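Local structure of glycosyltransferase Gtf1 (4PQG) at residues K339-I351 with E403-G415. The protein is a glycosyltransferase with a GT-B fold that carries an added extended beta-sheet domain and is modelled with UDP and NAG. Sequence-based numbering, arbitrary orientation.
With NAG (2-acetamido-2-deoxy-beta-D-glucopyranose), chain D; UDP (uridine-5'-diphosphate), chain C.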
loop_
_atom_site.group_PDB
_atom_site.type_symbol
_atom_site.label_atom_id
_atom_site.label_comp_id
_atom_site.label_asym_id
_atom_site.label_seq_id
_atom_site.Cartn_x
_atom_site.Cartn_y
_atom_site.Cartn_z
ATOM N N LYS A 339 8.597 -9.124 -9.074
ATOM C CA LYS A 339 9.292 -9.307 -10.351
ATOM C C LYS A 339 9.600 -8.000 -11.064
ATOM O O LYS A 339 10.727 -7.817 -11.505
ATOM C CB LYS A 339 8.484 -10.217 -11.285
ATOM C CG LYS A 339 8.460 -11.657 -10.845
ATOM C CD LYS A 339 7.720 -12.539 -11.845
ATOM C CE LYS A 339 7.887 -14.013 -11.492
ATOM N NZ LYS A 339 7.739 -14.252 -10.032
ATOM N N GLU A 340 8.614 -7.094 -11.143
ATOM C CA GLU A 340 8.765 -5.811 -11.861
ATOM C C GLU A 340 9.859 -4.878 -11.294
ATOM O O GLU A 340 10.245 -3.890 -11.945
ATOM C CB GLU A 340 7.416 -5.061 -11.966
ATOM C CG GLU A 340 6.911 -4.499 -10.626
ATOM C CD GLU A 340 5.470 -3.990 -10.669
ATOM O OE1 GLU A 340 4.882 -3.870 -11.776
ATOM O OE2 GLU A 340 4.915 -3.697 -9.584
ATOM N N LYS A 341 10.353 -5.185 -10.093
ATOM C CA LYS A 341 11.461 -4.418 -9.488
ATOM C C LYS A 341 12.840 -5.025 -9.826
ATOM O O LYS A 341 13.866 -4.376 -9.641
ATOM C CB LYS A 341 11.301 -4.324 -7.955
ATOM C CG LYS A 341 9.991 -3.680 -7.474
ATOM C CD LYS A 341 9.938 -2.162 -7.738
ATOM C CE LYS A 341 8.586 -1.575 -7.343
ATOM N NZ LYS A 341 8.602 -0.089 -7.158
ATOM N N HIS A 342 12.843 -6.276 -10.299
ATOM C CA HIS A 342 14.056 -6.972 -10.770
ATOM C C HIS A 342 15.226 -6.858 -9.844
ATOM O O HIS A 342 16.364 -6.633 -10.292
ATOM C CB HIS A 342 14.479 -6.469 -12.152
ATOM C CG HIS A 342 13.370 -6.472 -13.161
ATOM N ND1 HIS A 342 13.015 -7.581 -13.847
ATOM C CD2 HIS A 342 12.524 -5.453 -13.588
ATOM C CE1 HIS A 342 11.994 -7.283 -14.678
ATOM N NE2 HIS A 342 11.698 -5.977 -14.521
ATOM N N ILE A 343 14.977 -7.017 -8.547
ATOM C CA ILE A 343 16.049 -6.915 -7.564
ATOM C C ILE A 343 17.126 -7.969 -7.833
ATOM O O ILE A 343 18.299 -7.747 -7.513
ATOM C CB ILE A 343 15.519 -6.942 -6.119
ATOM C CG1 ILE A 343 14.606 -5.733 -5.871
ATOM C CG2 ILE A 343 16.666 -6.901 -5.119
ATOM C CD1 ILE A 343 13.818 -5.818 -4.585
ATOM N N ASP A 344 16.739 -9.078 -8.470
ATOM C CA ASP A 344 17.711 -10.130 -8.796
ATOM C C ASP A 344 18.833 -9.627 -9.695
ATOM O O ASP A 344 19.990 -10.002 -9.511
ATOM C CB ASP A 344 17.046 -11.386 -9.366
ATOM C CG ASP A 344 16.203 -11.099 -10.589
ATOM O OD1 ASP A 344 15.354 -10.181 -10.509
ATOM O OD2 ASP A 344 16.388 -11.790 -11.620
ATOM N N TRP A 345 18.496 -8.758 -10.647
ATOM C CA TRP A 345 19.502 -8.083 -11.461
ATOM C C TRP A 345 20.444 -7.264 -10.630
ATOM O O TRP A 345 21.657 -7.279 -10.882
ATOM C CB TRP A 345 18.860 -7.230 -12.552
ATOM C CG TRP A 345 18.017 -8.002 -13.543
ATOM C CD1 TRP A 345 17.990 -9.376 -13.751
ATOM C CD2 TRP A 345 17.072 -7.454 -14.530
ATOM N NE1 TRP A 345 17.108 -9.703 -14.746
ATOM C CE2 TRP A 345 16.523 -8.606 -15.255
ATOM C CE3 TRP A 345 16.624 -6.178 -14.852
ATOM C CZ2 TRP A 345 15.579 -8.464 -16.262
ATOM C CZ3 TRP A 345 15.660 -6.041 -15.862
ATOM C CH2 TRP A 345 15.157 -7.163 -16.556
ATOM N N LEU A 346 19.923 -6.550 -9.623
ATOM C CA LEU A 346 20.783 -5.769 -8.732
ATOM C C LEU A 346 21.721 -6.642 -7.907
ATOM O O LEU A 346 22.904 -6.298 -7.728
ATOM C CB LEU A 346 19.964 -4.882 -7.776
ATOM C CG LEU A 346 19.106 -3.798 -8.432
ATOM C CD1 LEU A 346 18.356 -3.034 -7.348
ATOM C CD2 LEU A 346 19.984 -2.863 -9.259
ATOM N N VAL A 347 21.196 -7.746 -7.380
ATOM C CA VAL A 347 22.013 -8.645 -6.576
ATOM C C VAL A 347 23.201 -9.165 -7.408
ATOM O O VAL A 347 24.357 -9.069 -6.967
ATOM C CB VAL A 347 21.187 -9.806 -5.951
ATOM C CG1 VAL A 347 22.096 -10.847 -5.312
ATOM C CG2 VAL A 347 20.220 -9.272 -4.901
ATOM N N LYS A 348 22.922 -9.681 -8.607
ATOM C CA LYS A 348 23.983 -10.141 -9.534
ATOM C C LYS A 348 24.998 -9.054 -9.934
ATOM O O LYS A 348 26.201 -9.325 -10.076
ATOM C CB LYS A 348 23.371 -10.794 -10.773
ATOM C CG LYS A 348 22.491 -11.988 -10.425
ATOM C CD LYS A 348 22.180 -12.849 -11.634
ATOM C CE LYS A 348 21.484 -14.132 -11.211
ATOM N NZ LYS A 348 21.405 -15.067 -12.368
ATOM N N ALA A 349 24.512 -7.825 -10.100
ATOM C CA ALA A 349 25.370 -6.682 -10.376
ATOM C C ALA A 349 26.297 -6.391 -9.198
ATOM O O ALA A 349 27.500 -6.137 -9.393
ATOM C CB ALA A 349 24.534 -5.456 -10.713
ATOM N N VAL A 350 25.743 -6.445 -7.988
ATOM C CA VAL A 350 26.513 -6.190 -6.771
ATOM C C VAL A 350 27.569 -7.280 -6.546
ATOM O O VAL A 350 28.705 -6.957 -6.218
ATOM C CB VAL A 350 25.612 -5.959 -5.531
ATOM C CG1 VAL A 350 26.432 -5.840 -4.250
ATOM C CG2 VAL A 350 24.793 -4.693 -5.726
ATOM N N ILE A 351 27.201 -8.546 -6.746
ATOM C CA ILE A 351 28.162 -9.663 -6.707
ATOM C C ILE A 351 29.355 -9.408 -7.635
ATOM O O ILE A 351 30.504 -9.657 -7.261
ATOM C CB ILE A 351 27.497 -11.022 -7.053
ATOM C CG1 ILE A 351 26.485 -11.408 -5.972
ATOM C CG2 ILE A 351 28.539 -12.138 -7.235
ATOM C CD1 ILE A 351 25.486 -12.450 -6.446
ATOM N N GLU A 403 25.257 5.086 1.203
ATOM C CA GLU A 403 25.876 5.972 0.247
ATOM C C GLU A 403 25.110 6.134 -1.056
ATOM O O GLU A 403 24.927 7.267 -1.517
ATOM C CB GLU A 403 27.332 5.578 0.004
ATOM C CG GLU A 403 28.216 5.910 1.202
ATOM C CD GLU A 403 29.691 5.659 0.950
ATOM O OE1 GLU A 403 30.026 4.808 0.094
ATOM O OE2 GLU A 403 30.517 6.311 1.623
ATOM N N VAL A 404 24.655 5.020 -1.636
ATOM C CA VAL A 404 24.047 5.038 -2.962
ATOM C C VAL A 404 22.804 4.135 -2.998
ATOM O O VAL A 404 22.792 3.069 -2.383
ATOM C CB VAL A 404 25.041 4.562 -4.052
ATOM C CG1 VAL A 404 24.373 4.516 -5.436
ATOM C CG2 VAL A 404 26.288 5.452 -4.095
ATOM N N TYR A 405 21.784 4.574 -3.731
ATOM C CA TYR A 405 20.553 3.807 -3.923
ATOM C C TYR A 405 20.558 3.183 -5.318
ATOM O O TYR A 405 20.879 3.864 -6.290
ATOM C CB TYR A 405 19.318 4.718 -3.769
ATOM C CG TYR A 405 18.003 3.957 -3.821
ATOM C CD1 TYR A 405 17.349 3.575 -2.651
ATOM C CD2 TYR A 405 17.415 3.614 -5.048
ATOM C CE1 TYR A 405 16.152 2.859 -2.698
ATOM C CE2 TYR A 405 16.227 2.891 -5.104
ATOM C CZ TYR A 405 15.603 2.519 -3.929
ATOM O OH TYR A 405 14.424 1.802 -3.984
ATOM N N LEU A 406 20.165 1.908 -5.396
ATOM C CA LEU A 406 20.012 1.155 -6.658
ATOM C C LEU A 406 18.559 0.729 -6.973
ATOM O O LEU A 406 17.841 0.279 -6.106
ATOM C CB LEU A 406 20.854 -0.123 -6.600
ATOM C CG LEU A 406 22.346 -0.049 -6.273
ATOM C CD1 LEU A 406 22.931 -1.455 -6.312
ATOM C CD2 LEU A 406 23.051 0.867 -7.265
ATOM N N THR A 407 18.176 0.818 -8.244
ATOM C CA THR A 407 16.868 0.372 -8.725
ATOM C C THR A 407 17.098 -0.227 -10.097
ATOM O O THR A 407 17.851 0.327 -10.912
ATOM C CB THR A 407 15.835 1.537 -8.823
ATOM O OG1 THR A 407 14.744 1.142 -9.673
ATOM C CG2 THR A 407 16.477 2.806 -9.419
ATOM N N ALA A 408 16.464 -1.377 -10.305
ATOM C CA ALA A 408 16.378 -2.057 -11.589
ATOM C C ALA A 408 14.917 -2.174 -12.023
ATOM O O ALA A 408 14.574 -2.972 -12.892
ATOM C CB ALA A 408 17.015 -3.425 -11.468
ATOM N N SER A 409 14.043 -1.396 -11.386
ATOM C CA SER A 409 12.657 -1.339 -11.804
ATOM C C SER A 409 12.572 -0.842 -13.240
ATOM O O SER A 409 13.228 0.146 -13.619
ATOM C CB SER A 409 11.838 -0.429 -10.873
ATOM O OG SER A 409 10.510 -0.300 -11.346
ATOM N N THR A 410 11.761 -1.531 -14.035
ATOM C CA THR A 410 11.596 -1.186 -15.427
ATOM C C THR A 410 10.508 -0.130 -15.674
ATOM O O THR A 410 10.288 0.276 -16.822
ATOM C CB THR A 410 11.370 -2.455 -16.286
ATOM O OG1 THR A 410 10.539 -3.377 -15.559
ATOM C CG2 THR A 410 12.721 -3.141 -16.547
ATOM N N SER A 411 9.849 0.325 -14.603
ATOM C CA SER A 411 8.804 1.345 -14.732
ATOM C C SER A 411 8.349 1.884 -13.383
ATOM O O SER A 411 8.065 1.112 -12.466
ATOM C CB SER A 411 7.589 0.783 -15.493
ATOM O OG SER A 411 6.515 1.708 -15.496
ATOM N N GLU A 412 8.276 3.210 -13.261
ATOM C CA GLU A 412 7.686 3.821 -12.060
ATOM C C GLU A 412 6.792 4.991 -12.395
ATOM O O GLU A 412 7.212 5.936 -13.070
ATOM C CB GLU A 412 8.755 4.275 -11.054
ATOM C CG GLU A 412 9.638 3.160 -10.499
ATOM C CD GLU A 412 8.934 2.213 -9.526
ATOM O OE1 GLU A 412 7.850 2.557 -8.975
ATOM O OE2 GLU A 412 9.502 1.119 -9.279
ATOM N N GLY A 413 5.557 4.932 -11.902
ATOM C CA GLY A 413 4.648 6.058 -11.989
ATOM C C GLY A 413 5.276 7.272 -11.324
ATOM O O GLY A 413 5.093 8.411 -11.770
ATOM N N PHE A 414 6.009 7.031 -10.250
ATOM C CA PHE A 414 6.645 8.091 -9.491
ATOM C C PHE A 414 7.838 7.520 -8.767
ATOM O O PHE A 414 8.989 7.908 -9.036
ATOM C CB PHE A 414 5.677 8.691 -8.467
ATOM C CG PHE A 414 6.220 9.913 -7.764
ATOM C CD1 PHE A 414 6.417 11.109 -8.466
ATOM C CD2 PHE A 414 6.530 9.877 -6.408
ATOM C CE1 PHE A 414 6.891 12.244 -7.823
ATOM C CE2 PHE A 414 7.007 11.019 -5.753
ATOM C CZ PHE A 414 7.189 12.199 -6.464
ATOM N N GLY A 415 7.561 6.580 -7.860
ATOM C CA GLY A 415 8.605 5.917 -7.080
ATOM C C GLY A 415 8.950 6.643 -5.801
ATOM O O GLY A 415 9.940 7.399 -5.731
HETATM C C1 NAG D . 2.930 2.773 -7.523
HETATM C C2 NAG D . 3.893 2.943 -8.691
HETATM C C3 NAG D . 4.877 3.912 -8.022
HETATM C C4 NAG D . 4.165 5.115 -7.384
HETATM C C5 NAG D . 2.971 4.653 -6.503
HETATM C C6 NAG D . 2.245 5.770 -5.762
HETATM C C7 NAG D . 4.967 1.399 -10.241
HETATM C C8 NAG D . 5.693 0.089 -10.357
HETATM N N2 NAG D . 4.592 1.721 -9.014
HETATM O O1 NAG D . 2.380 1.528 -7.203
HETATM O O3 NAG D . 5.908 4.321 -8.905
HETATM O O4 NAG D . 5.098 5.806 -6.588
HETATM O O5 NAG D . 2.109 3.911 -7.370
HETATM O O6 NAG D . 1.597 6.553 -6.738
HETATM O O7 NAG D . 4.741 2.094 -11.245
HETATM N N1 UDP C . 8.510 0.952 2.025
HETATM C C2 UDP C . 8.675 0.843 3.423
HETATM N N3 UDP C . 9.513 -0.064 3.904
HETATM C C4 UDP C . 10.211 -0.894 3.117
HETATM C C5 UDP C . 10.071 -0.824 1.728
HETATM C C6 UDP C . 9.198 0.134 1.201
HETATM O O2 UDP C . 8.054 1.596 4.214
HETATM O O4 UDP C . 10.983 -1.720 3.654
HETATM C "C1'" UDP C . 7.605 1.996 1.519
HETATM C "C2'" UDP C . 8.444 3.130 0.936
HETATM O "O2'" UDP C . 8.873 4.101 1.912
HETATM C "C3'" UDP C . 7.553 3.757 -0.122
HETATM C "C4'" UDP C . 6.606 2.628 -0.520
HETATM O "O4'" UDP C . 6.811 1.557 0.416
HETATM O "O3'" UDP C . 6.793 4.837 0.432
HETATM C "C5'" UDP C . 6.886 2.088 -1.921
HETATM O "O5'" UDP C . 6.462 3.055 -2.866
HETATM P PA UDP C . 7.085 3.113 -4.344
HETATM O O1A UDP C . 6.416 4.226 -5.104
HETATM O O2A UDP C . 8.586 3.152 -4.179
HETATM O O3A UDP C . 6.882 1.654 -5.002
HETATM P PB UDP C . 5.548 0.828 -5.358
HETATM O O1B UDP C . 5.848 0.227 -6.713
HETATM O O2B UDP C . 5.406 -0.183 -4.232
HETATM O O3B UDP C . 4.427 1.846 -5.447
HETATM O O HOH W 1 8.139 -1.746 -12.366
HETATM O O HOH W 2 14.814 -2.238 -8.205
#
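Lys341 and Glu412 form a salt bridge whose two partners each hold a different ligand: Lys341 UDP, Glu412 NAG. Lys341 NZ lies 2.6 Å from Glu412 OE2, on the syn side of the carboxylate. The same ammonium group donates to UDP O1B at 2.8 Å. The lysine side chain bends at chi2 (-71°), which turns its end back toward 403-415 although its CB points away. Ser409 OG donates to Glu412 OE2 from above the carboxylate plane, 37° out of it. Two donors thus hold this oxygen, while Glu412 OE1 accepts from NAG O3 at 2.6 Å. Both segments belong to the C-terminal Rossmann-like domain of the GT-B fold. Helix 343-353 packs beside strand 404-406 of its parallel sheet, and the loop after that strand reaches the ligands. Leu346 CG sits 3.7 Å from Ala408 CB, just past the strand, and Leu346 CD1 and CD2 both touch Leu406 CB. Further along the helix, Val350 CG2 meets Leu406 CD1. Towards the loop, the His342 ring presents its edge to Thr410, with NE2 3.0 Å from Thr410 OG1. Lys339 O lies over one face of this ring and Trp345 CZ3 over the other. Two waters bridge the backbones: one joins Glu340 O to Ser411 O, the other Lys341 O to Ala408 N.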